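Local coordinates for NOL1/NOP2/sun family protein (Enterococcus faecium, PDB 3M4X) that probably transfers methyl groups from S-adenosylmethionine to cytosine in ribosomal RNA, using a Rossmann-like catalytic domain joined to a PUA-like RNA-binding domain, at residues F40-K46 with A84-Q90; P47-M52 with D431-V435; D350-P356 with T370-D376; S147-E151 with V367-G371. All blocks are in the same frame, centred on the assembly; numbering follows the deposited sequence.

Interaction 1: F40-K46 with A84-Q90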
# COMPACT_ATOMS: atom_id res chain seq x y z
N PHE A 40 -7.94 -0.39 -10.76
CA PHE A 40 -8.13 -0.39 -9.32
C PHE A 40 -8.21 -1.83 -8.88
O PHE A 40 -8.32 -2.72 -9.71
CB PHE A 40 -9.40 0.37 -8.91
CG PHE A 40 -10.68 -0.26 -9.41
CD1 PHE A 40 -11.43 -1.08 -8.58
CD2 PHE A 40 -11.14 -0.01 -10.70
CE1 PHE A 40 -12.62 -1.64 -9.03
CE2 PHE A 40 -12.33 -0.58 -11.16
CZ PHE A 40 -13.07 -1.39 -10.32
N ARG A 41 -8.15 -2.05 -7.57
CA ARG A 41 -8.26 -3.38 -6.99
C ARG A 41 -9.36 -3.47 -5.95
O ARG A 41 -9.66 -2.50 -5.24
CB ARG A 41 -6.94 -3.79 -6.31
CG ARG A 41 -5.83 -4.22 -7.26
CD ARG A 41 -4.57 -4.57 -6.47
NE ARG A 41 -3.93 -3.36 -6.01
CZ ARG A 41 -3.91 -2.93 -4.75
NH1 ARG A 41 -4.46 -3.63 -3.78
NH2 ARG A 41 -3.30 -1.79 -4.47
N TRP A 42 -9.98 -4.64 -5.87
CA TRP A 42 -10.86 -4.96 -4.77
C TRP A 42 -10.04 -5.49 -3.59
O TRP A 42 -8.83 -5.75 -3.71
CB TRP A 42 -11.98 -5.93 -5.19
CG TRP A 42 -11.52 -7.27 -5.69
CD1 TRP A 42 -11.15 -7.59 -6.97
CD2 TRP A 42 -11.39 -8.47 -4.92
NE1 TRP A 42 -10.81 -8.92 -7.05
CE2 TRP A 42 -10.93 -9.48 -5.80
CE3 TRP A 42 -11.62 -8.79 -3.58
CZ2 TRP A 42 -10.70 -10.78 -5.38
CZ3 TRP A 42 -11.39 -10.09 -3.16
CH2 TRP A 42 -10.94 -11.07 -4.06
N ASN A 43 -10.70 -5.64 -2.45
CA ASN A 43 -10.03 -5.84 -1.18
C ASN A 43 -10.48 -7.13 -0.48
O ASN A 43 -11.58 -7.19 0.07
CB ASN A 43 -10.27 -4.62 -0.29
CG ASN A 43 -9.42 -4.63 0.96
OD1 ASN A 43 -8.78 -5.63 1.25
ND2 ASN A 43 -9.43 -3.54 1.71
N PRO A 44 -9.63 -8.16 -0.51
CA PRO A 44 -9.89 -9.47 0.11
C PRO A 44 -9.90 -9.37 1.63
O PRO A 44 -10.34 -10.31 2.30
CB PRO A 44 -8.71 -10.33 -0.33
CG PRO A 44 -7.93 -9.51 -1.33
CD PRO A 44 -8.30 -8.09 -1.16
N LEU A 45 -9.41 -8.27 2.18
CA LEU A 45 -9.50 -8.05 3.63
C LEU A 45 -10.92 -7.73 4.09
O LEU A 45 -11.25 -7.90 5.27
CB LEU A 45 -8.55 -6.94 4.06
CG LEU A 45 -7.07 -7.18 3.73
CD1 LEU A 45 -6.23 -5.98 4.09
CD2 LEU A 45 -6.54 -8.45 4.43
N LYS A 46 -11.77 -7.28 3.16
CA LYS A 46 -13.12 -6.83 3.50
C LYS A 46 -14.18 -7.93 3.44
O LYS A 46 -14.06 -8.85 2.65
CB LYS A 46 -13.53 -5.67 2.58
CG LYS A 46 -12.63 -4.44 2.66
CD LYS A 46 -12.88 -3.66 3.94
CE LYS A 46 -11.87 -2.54 4.07
NZ LYS A 46 -12.33 -1.46 4.97
N ALA A 84 -15.24 3.14 2.01
CA ALA A 84 -15.11 2.02 2.94
C ALA A 84 -13.94 1.12 2.64
O ALA A 84 -13.81 0.06 3.26
CB ALA A 84 -16.39 1.20 2.96
N GLY A 85 -13.11 1.50 1.66
CA GLY A 85 -11.91 0.75 1.33
C GLY A 85 -12.09 -0.50 0.49
O GLY A 85 -11.26 -1.40 0.55
N TYR A 86 -13.16 -0.55 -0.30
CA TYR A 86 -13.43 -1.72 -1.13
C TYR A 86 -12.75 -1.59 -2.48
O TYR A 86 -12.76 -2.51 -3.29
CB TYR A 86 -14.95 -1.95 -1.29
CG TYR A 86 -15.55 -2.73 -0.13
CD1 TYR A 86 -15.48 -2.26 1.16
CD2 TYR A 86 -16.15 -3.97 -0.35
CE1 TYR A 86 -16.01 -3.00 2.24
CE2 TYR A 86 -16.69 -4.70 0.70
CZ TYR A 86 -16.62 -4.22 1.99
OH TYR A 86 -17.15 -4.96 3.01
N GLU A 87 -12.17 -0.43 -2.73
CA GLU A 87 -11.47 -0.18 -3.98
C GLU A 87 -10.28 0.69 -3.73
O GLU A 87 -10.35 1.64 -2.96
CB GLU A 87 -12.37 0.50 -5.00
CG GLU A 87 -13.58 -0.31 -5.36
CD GLU A 87 -14.45 0.37 -6.38
OE1 GLU A 87 -15.27 -0.34 -6.98
OE2 GLU A 87 -14.31 1.60 -6.59
N TYR A 88 -9.18 0.33 -4.38
CA TYR A 88 -7.97 1.14 -4.37
C TYR A 88 -7.59 1.37 -5.83
O TYR A 88 -7.37 0.41 -6.57
CB TYR A 88 -6.83 0.41 -3.65
CG TYR A 88 -5.75 1.35 -3.19
CD1 TYR A 88 -5.75 1.83 -1.89
CD2 TYR A 88 -4.74 1.77 -4.06
CE1 TYR A 88 -4.78 2.71 -1.46
CE2 TYR A 88 -3.76 2.64 -3.63
CZ TYR A 88 -3.79 3.11 -2.33
OH TYR A 88 -2.83 3.98 -1.88
N SER A 89 -7.55 2.62 -6.25
CA SER A 89 -7.15 2.90 -7.62
C SER A 89 -5.63 2.85 -7.74
O SER A 89 -4.91 3.39 -6.91
CB SER A 89 -7.72 4.23 -8.14
OG SER A 89 -7.32 5.32 -7.33
N GLN A 90 -5.17 2.17 -8.78
CA GLN A 90 -3.75 1.92 -9.00
C GLN A 90 -3.54 1.66 -10.48
O GLN A 90 -4.32 0.92 -11.10
CB GLN A 90 -3.30 0.70 -8.20
CG GLN A 90 -1.82 0.45 -8.26
CD GLN A 90 -1.39 -0.79 -7.51
OE1 GLN A 90 -2.19 -1.70 -7.27
NE2 GLN A 90 -0.12 -0.83 -7.14
O HOH W 1 -13.46 -5.10 -2.21

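Interaction 2: P47-M52 with D431-V435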
# COMPACT_ATOMS: atom_id res chain seq x y z
N PRO A 47 -15.21 -7.84 4.29
CA PRO A 47 -16.38 -8.72 4.17
C PRO A 47 -16.98 -8.64 2.76
O PRO A 47 -17.38 -7.55 2.36
CB PRO A 47 -17.39 -8.12 5.16
CG PRO A 47 -16.59 -7.29 6.11
CD PRO A 47 -15.34 -6.85 5.38
N ALA A 48 -17.07 -9.76 2.05
CA ALA A 48 -17.64 -9.77 0.70
C ALA A 48 -17.01 -8.72 -0.22
O ALA A 48 -17.70 -8.04 -0.96
CB ALA A 48 -19.16 -9.55 0.75
N GLY A 49 -15.69 -8.58 -0.15
CA GLY A 49 -15.03 -7.54 -0.92
C GLY A 49 -15.37 -7.58 -2.40
O GLY A 49 -15.80 -6.58 -2.97
N LEU A 50 -15.20 -8.73 -3.02
CA LEU A 50 -15.43 -8.85 -4.45
C LEU A 50 -16.91 -8.75 -4.78
O LEU A 50 -17.30 -8.05 -5.72
CB LEU A 50 -14.84 -10.15 -5.00
CG LEU A 50 -15.17 -10.54 -6.44
CD1 LEU A 50 -14.59 -9.56 -7.51
CD2 LEU A 50 -14.68 -11.96 -6.69
N ASP A 51 -17.74 -9.45 -4.02
CA ASP A 51 -19.18 -9.43 -4.28
C ASP A 51 -19.69 -7.99 -4.25
O ASP A 51 -20.49 -7.59 -5.09
CB ASP A 51 -19.95 -10.28 -3.26
CG ASP A 51 -21.46 -10.25 -3.49
OD1 ASP A 51 -21.90 -9.78 -4.55
OD2 ASP A 51 -22.22 -10.68 -2.60
N MSE A 52 -19.24 -7.23 -3.27
CA MSE A 52 -19.69 -5.85 -3.14
C MSE A 52 -19.27 -4.99 -4.34
O MSE A 52 -20.01 -4.10 -4.76
CB MSE A 52 -19.19 -5.25 -1.83
CG MSE A 52 -19.90 -5.82 -0.59
SE MSE A 52 -21.87 -5.49 -0.54
CE MSE A 52 -22.48 -7.14 -1.39
N ASP A 431 -25.54 -2.79 3.10
CA ASP A 431 -25.62 -4.13 2.51
C ASP A 431 -24.72 -5.04 3.31
O ASP A 431 -25.14 -5.60 4.33
CB ASP A 431 -25.25 -4.11 1.02
CG ASP A 431 -25.56 -5.44 0.32
OD1 ASP A 431 -25.65 -6.49 1.00
OD2 ASP A 431 -25.72 -5.44 -0.92
N LYS A 432 -23.46 -5.18 2.88
CA LYS A 432 -22.49 -5.96 3.64
C LYS A 432 -21.23 -5.16 3.97
O LYS A 432 -20.25 -5.69 4.51
CB LYS A 432 -22.12 -7.24 2.88
CG LYS A 432 -23.19 -8.32 2.91
CD LYS A 432 -22.69 -9.59 2.23
CE LYS A 432 -23.82 -10.58 2.04
NZ LYS A 432 -23.38 -11.81 1.33
N ILE A 433 -21.27 -3.87 3.66
CA ILE A 433 -20.10 -3.01 3.81
C ILE A 433 -20.15 -2.23 5.12
O ILE A 433 -21.04 -1.40 5.32
CB ILE A 433 -20.04 -1.97 2.70
CG1 ILE A 433 -20.13 -2.62 1.33
CG2 ILE A 433 -18.77 -1.13 2.83
CD1 ILE A 433 -20.36 -1.61 0.22
N PRO A 434 -19.16 -2.48 6.00
CA PRO A 434 -19.03 -1.68 7.23
C PRO A 434 -18.51 -0.29 6.86
O PRO A 434 -17.41 -0.17 6.30
CB PRO A 434 -17.97 -2.45 8.05
CG PRO A 434 -17.97 -3.84 7.48
CD PRO A 434 -18.23 -3.62 5.99
N VAL A 435 -19.28 0.74 7.16
CA VAL A 435 -18.88 2.07 6.73
C VAL A 435 -18.40 2.97 7.86
O VAL A 435 -17.92 4.08 7.60
CB VAL A 435 -19.99 2.77 5.94
CG1 VAL A 435 -20.37 1.91 4.75
CG2 VAL A 435 -21.21 3.04 6.82

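Interaction 3: D350-P356 with T370-D376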
# COMPACT_ATOMS: atom_id res chain seq x y z
N ASP A 350 -4.22 9.26 24.73
CA ASP A 350 -5.56 8.72 24.93
C ASP A 350 -6.06 7.89 23.74
O ASP A 350 -7.20 7.43 23.72
CB ASP A 350 -6.56 9.83 25.25
CG ASP A 350 -6.11 10.71 26.40
OD1 ASP A 350 -5.81 11.89 26.13
OD2 ASP A 350 -6.05 10.21 27.54
N HIS A 351 -5.19 7.73 22.76
CA HIS A 351 -5.45 6.84 21.64
C HIS A 351 -5.07 5.42 22.05
O HIS A 351 -3.92 5.16 22.43
CB HIS A 351 -4.63 7.25 20.41
CG HIS A 351 -4.89 8.65 19.94
ND1 HIS A 351 -6.16 9.16 19.78
CD2 HIS A 351 -4.04 9.63 19.55
CE1 HIS A 351 -6.08 10.40 19.33
NE2 HIS A 351 -4.81 10.71 19.18
N LEU A 352 -6.03 4.50 21.98
CA LEU A 352 -5.76 3.09 22.23
C LEU A 352 -5.33 2.38 20.94
O LEU A 352 -6.01 2.47 19.92
CB LEU A 352 -7.00 2.42 22.82
CG LEU A 352 -6.89 0.97 23.27
CD1 LEU A 352 -5.83 0.83 24.36
CD2 LEU A 352 -8.24 0.47 23.78
N TRP A 353 -4.20 1.69 20.99
CA TRP A 353 -3.67 1.03 19.81
C TRP A 353 -3.47 -0.43 20.10
O TRP A 353 -3.13 -0.82 21.22
CB TRP A 353 -2.30 1.61 19.43
CG TRP A 353 -2.37 2.98 18.87
CD1 TRP A 353 -2.27 4.15 19.56
CD2 TRP A 353 -2.52 3.33 17.50
NE1 TRP A 353 -2.37 5.21 18.70
CE2 TRP A 353 -2.53 4.73 17.42
CE3 TRP A 353 -2.66 2.59 16.32
CZ2 TRP A 353 -2.67 5.41 16.22
CZ3 TRP A 353 -2.80 3.26 15.13
CH2 TRP A 353 -2.80 4.65 15.09
N GLU A 354 -3.64 -1.26 19.08
CA GLU A 354 -3.33 -2.66 19.22
C GLU A 354 -2.18 -2.90 18.27
O GLU A 354 -2.33 -2.75 17.06
CB GLU A 354 -4.53 -3.53 18.84
CG GLU A 354 -4.23 -5.02 18.84
CD GLU A 354 -5.44 -5.84 18.47
OE1 GLU A 354 -6.57 -5.32 18.58
OE2 GLU A 354 -5.27 -7.00 18.06
N VAL A 355 -1.03 -3.26 18.83
CA VAL A 355 0.22 -3.34 18.09
C VAL A 355 0.64 -4.79 17.93
O VAL A 355 0.58 -5.57 18.88
CB VAL A 355 1.34 -2.59 18.82
CG1 VAL A 355 2.57 -2.47 17.93
CG2 VAL A 355 0.86 -1.22 19.24
N PRO A 356 1.06 -5.17 16.72
CA PRO A 356 1.45 -6.56 16.48
C PRO A 356 2.59 -6.96 17.39
O PRO A 356 3.42 -6.14 17.77
CB PRO A 356 1.91 -6.55 15.02
CG PRO A 356 1.21 -5.39 14.43
CD PRO A 356 1.18 -4.36 15.50
N THR A 370 0.44 3.10 14.51
CA THR A 370 1.02 2.00 15.27
C THR A 370 0.06 0.82 15.41
O THR A 370 -0.51 0.60 16.48
CB THR A 370 1.44 2.47 16.68
OG1 THR A 370 2.36 3.56 16.57
CG2 THR A 370 2.10 1.36 17.45
N GLY A 371 -0.14 0.08 14.32
CA GLY A 371 -1.05 -1.06 14.36
C GLY A 371 -2.50 -0.65 14.16
O GLY A 371 -2.82 0.19 13.32
N LEU A 372 -3.40 -1.25 14.93
CA LEU A 372 -4.81 -0.94 14.79
C LEU A 372 -5.24 0.07 15.85
O LEU A 372 -5.13 -0.18 17.05
CB LEU A 372 -5.68 -2.20 14.87
CG LEU A 372 -7.20 -1.97 14.70
CD1 LEU A 372 -7.53 -1.45 13.29
CD2 LEU A 372 -8.01 -3.23 15.03
N HIS A 373 -5.72 1.21 15.38
CA HIS A 373 -6.29 2.23 16.24
C HIS A 373 -7.69 1.78 16.69
O HIS A 373 -8.62 1.73 15.89
CB HIS A 373 -6.38 3.55 15.48
CG HIS A 373 -7.00 4.66 16.26
ND1 HIS A 373 -6.88 4.76 17.63
CD2 HIS A 373 -7.74 5.72 15.87
CE1 HIS A 373 -7.52 5.83 18.05
NE2 HIS A 373 -8.06 6.43 16.99
N LEU A 374 -7.84 1.45 17.98
CA LEU A 374 -9.09 0.88 18.48
C LEU A 374 -10.12 1.95 18.86
O LEU A 374 -11.32 1.75 18.67
CB LEU A 374 -8.81 -0.03 19.69
CG LEU A 374 -8.02 -1.30 19.40
CD1 LEU A 374 -7.64 -2.01 20.68
CD2 LEU A 374 -8.78 -2.24 18.48
N GLY A 375 -9.64 3.07 19.39
CA GLY A 375 -10.50 4.17 19.77
C GLY A 375 -9.81 5.16 20.69
O GLY A 375 -8.61 5.05 20.94
N ASP A 376 -10.58 6.13 21.18
CA ASP A 376 -10.05 7.19 22.03
C ASP A 376 -10.79 7.26 23.36
O ASP A 376 -12.02 7.15 23.42
CB ASP A 376 -10.16 8.55 21.35
CG ASP A 376 -9.31 8.65 20.11
OD1 ASP A 376 -8.30 7.92 20.05
OD2 ASP A 376 -9.64 9.44 19.21

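Interaction 4: S147-E151 with V367-G371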
# COMPACT_ATOMS: atom_id res chain seq x y z
N SER A 147 -0.90 6.82 5.61
CA SER A 147 -1.54 6.36 6.83
C SER A 147 -3.07 6.31 6.68
O SER A 147 -3.72 5.35 7.08
CB SER A 147 -1.13 7.25 8.01
OG SER A 147 -1.86 6.94 9.18
N GLU A 148 -3.65 7.32 6.05
CA GLU A 148 -5.10 7.33 5.87
C GLU A 148 -5.60 6.26 4.91
O GLU A 148 -6.69 5.71 5.11
CB GLU A 148 -5.60 8.73 5.52
CG GLU A 148 -5.52 9.66 6.73
CD GLU A 148 -5.77 11.12 6.40
OE1 GLU A 148 -6.28 11.40 5.30
OE2 GLU A 148 -5.46 11.98 7.26
N ASN A 149 -4.80 5.91 3.90
CA ASN A 149 -5.18 4.83 2.99
C ASN A 149 -5.08 3.44 3.64
O ASN A 149 -5.91 2.57 3.39
CB ASN A 149 -4.35 4.86 1.70
CG ASN A 149 -4.89 5.85 0.67
OD1 ASN A 149 -6.08 5.83 0.31
ND2 ASN A 149 -4.01 6.71 0.16
N ILE A 150 -4.06 3.23 4.47
CA ILE A 150 -3.90 1.96 5.20
C ILE A 150 -5.13 1.73 6.09
O ILE A 150 -5.76 0.67 6.05
CB ILE A 150 -2.57 1.95 6.04
CG1 ILE A 150 -1.44 1.23 5.30
CG2 ILE A 150 -2.73 1.19 7.34
CD1 ILE A 150 -1.16 1.74 3.93
N GLU A 151 -5.50 2.74 6.86
CA GLU A 151 -6.69 2.69 7.67
C GLU A 151 -7.96 2.43 6.84
O GLU A 151 -8.81 1.62 7.22
CB GLU A 151 -6.83 4.00 8.44
CG GLU A 151 -8.06 4.09 9.30
CD GLU A 151 -8.24 5.47 9.86
OE1 GLU A 151 -8.70 6.35 9.11
OE2 GLU A 151 -7.91 5.68 11.04
N VAL A 367 6.55 7.41 14.15
CA VAL A 367 5.50 6.48 13.80
C VAL A 367 4.16 7.20 13.70
O VAL A 367 3.64 7.70 14.70
CB VAL A 367 5.38 5.35 14.81
CG1 VAL A 367 4.12 4.56 14.57
CG2 VAL A 367 6.60 4.46 14.74
N VAL A 368 3.63 7.25 12.48
CA VAL A 368 2.36 7.91 12.17
C VAL A 368 1.18 7.00 12.50
O VAL A 368 0.07 7.46 12.80
CB VAL A 368 2.31 8.28 10.68
CG1 VAL A 368 1.07 9.09 10.37
CG2 VAL A 368 3.57 9.04 10.30
N ARG A 369 1.42 5.70 12.46
CA ARG A 369 0.37 4.73 12.71
C ARG A 369 0.96 3.48 13.34
O ARG A 369 1.87 2.88 12.78
CB ARG A 369 -0.36 4.40 11.40
CG ARG A 369 -1.57 3.51 11.57
CD ARG A 369 -2.60 3.78 10.49
NE ARG A 369 -3.90 3.81 11.11
CZ ARG A 369 -4.69 4.87 11.14
NH1 ARG A 369 -4.34 5.99 10.53
NH2 ARG A 369 -5.86 4.78 11.76
N THR A 370 0.44 3.10 14.51
CA THR A 370 1.02 2.00 15.27
C THR A 370 0.06 0.82 15.41
O THR A 370 -0.51 0.60 16.48
CB THR A 370 1.44 2.47 16.68
OG1 THR A 370 2.36 3.56 16.57
CG2 THR A 370 2.10 1.36 17.45
N GLY A 371 -0.14 0.08 14.32
CA GLY A 371 -1.05 -1.06 14.36
C GLY A 371 -2.50 -0.65 14.16
O GLY A 371 -2.82 0.19 13.32

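Interaction 1: F40-K46 with A84-Q90
The ammonium group of Lys46 is gripped by three backbone carbonyls: NZ lies 2.7 Å from Ala84 O, and Arg152 O and Leu390 O also accept from it. The two segments belong to the small antiparallel sheet of the N-terminal domain, where strand 39-41 runs beside strand 88-89, and to the loops that leave it. Ala84 and Gly85 end helix 80-83 in a Schellman motif, with Gly85 at the C-prime position, so the lysine meets a carbonyl at the end of a helix, and the three oxygens together would probably favour its charge. A bend at chi2 (-75°) turns the lysine chain along Tyr86, and CB sits over one face of the phenol ring, 3.7 Å from its centroid. The Tyr86 hydroxyl bonds to Pro47 O. Asn43 is fixed at both ends of its amide. OD1 accepts from Leu45 N in an Asx turn, inside a type I turn that ends at Lys46, while ND2 lies 3.0 Å from Gly85 O, with that oxygen in the amide plane, and also reaches Trp153 O. Where the backbones spread apart, a water accepts a hydrogen bond from Asn43 N and donates one to Tyr86 O. In the sheet itself, Phe40 and Ser89 form a non-hydrogen-bonded pair and Arg41 and Tyr88 a hydrogen-bonded one, with Arg41 N 2.8 Å from Tyr88 O. The Arg41 chain bends at chi3 (-75°), and NE meets Gln90 OE1 at 2.7 Å, the oxygen in the guanidinium plane although the amide is turned 73° from it.

Interaction 2: P47-M52 with D431-V435
Pro47 meets the PUA-like domain through its ring, with CG 4.0 Å from CG of Pro434, the two prolines reaching toward each other tip to tip. This is an interface between domains: the start of helix 49-56 in the N-terminal domain packs on the turn that joins strands 426-430 and 433-441, an antiparallel pair in the C-terminal sheet. Pro47 CB also rests near Lys432 O. Ala48, at the N-cap position, has positive phi and turns its methyl toward segment 431-435, 3.8 Å from CD of Lys432; its carbonyl opens the helix by accepting from Met52 N. The lysine is extended beyond CG and runs on past Ala48, which carries its amine toward the first turn of the helix. There Asp51 OD2 lies 4.3 Å from Lys432 NZ, too far for a salt bridge, though opposite charges at this range would probably attract weakly. Met52, modelled as selenomethionine, is buried and touches Asp431, Lys432 and Ile433. Its chain is folded at chi2 (-61°) and again at chi3, which places selenium 3.8 Å from both N and CB of Lys432. Closer to the backbone, its CG slides past CG1 of Ile433 in the opposite direction, at 3.7 Å. Ile433 is backed by Phe80 and Leu81 of helix 80-83, so the apolar patch continues into the N-terminal domain. Asp431 OD2, hydrogen-bonded to the hydroxyl of Tyr56, has the terminal CE of Met52 beside it at 3.7 Å.

Interaction 3: D350-P356 with T370-D376
Strands 351-355 and 372-376 run antiparallel, their axes 4.6 Å apart at closest and their directions 150° from one another, as the two inner strands of a four-stranded antiparallel sheet in the first C-terminal domain. The register shifts by one between Leu352 and Trp353, a beta bulge that puts both Leu374 and Gly375 opposite Leu352. Leu352 N donates to Gly375 O at 2.8 Å, and Leu352 O accepts from Leu374 N. A regular pair follows: Glu354 N and O both bond to Leu372, with Glu354 N 2.7 Å from Leu372 O. His351, Trp353 and His373 gather as an aromatic cluster. CB of His373 lies over one face of Trp353, 3.8 Å from the centroid of the six-membered ring, and Thr370 N lies over the opposite face, so the indole is wedged between a side chain and backbone. The His373 ring, CG anti to the backbone N (chi1 178°), swings ND1 toward Leu352 O for a weak bond of 3.4 Å. On the Leu352 face, CD1 of Leu374 packs 4.0 Å from CD2 of Leu352, and the nearby carboxylate of Glu354 is held by Tyr339 OH and the backbone nitrogens of Thr342 and Gly343. At the far end, His351 ND1 donates almost straight to Asp376 OD1, a bond modelled so short that its exact length is doubtful.

Interaction 4: S147-E151 with V367-G371
Helix 140-153 of the Rossmann-like methyltransferase domain packs against strand 367-370, which comes from the first C-terminal domain yet pairs antiparallel with strand 158-161 and so extends the methyltransferase sheet. Val368 and Arg369 both face Val160, a classic beta bulge, and both also turn their side chains toward the helix. Arg369 carries the contact. Its guanidinium is addressed in two ways. At its edge, NH1 donates to Ser147 OG over 3.0 Å at an angle of 157°, with the oxygen in the guanidinium plane. Over one face lies the aliphatic part of Glu151, CB standing 3.5 Å above the centre of the group. From there the glutamate, extended beyond CG, crosses the arginine at about a right angle and forms a salt bridge from OE2 to NH2, modelled too short for its exact length to be trusted. The bond to Ser147 and the Glu151 chain over the face would probably restrict rotation of the guanidinium. Beside it, CG1 of Val368 touches CB of Ser147 at 3.7 Å. Helix 386-390 also borders the pair, Glu151 touching Tyr386 and Ala387 and Arg369 touching Ala387, while Trp353 of strand 351-355 packs on the arginine.

Interactions 2 and 4 join different domains, while 1 and 3 each lie within one. Interactions 1 and 2, centres 10 Å apart, meet at Tyr86, which packs on Ile433 and Pro434; strand 39-41 leads through the turn into helix 49-56. Interactions 3 and 4, also 10 Å apart, share Thr370 and Gly371, where the chain passes from the methyltransferase sheet into the four-stranded sheet. Helix 140-153 connects the pairs, since Asn149 packs near Tyr88. Along the chain interactions 1 and 2 cross, and the loop closed by 2 encloses 3 and 4. The N-terminal domain thus touches the PUA-like domain, and the first C-terminal domain extends the methyltransferase sheet, joining the ends of the chain to its middle.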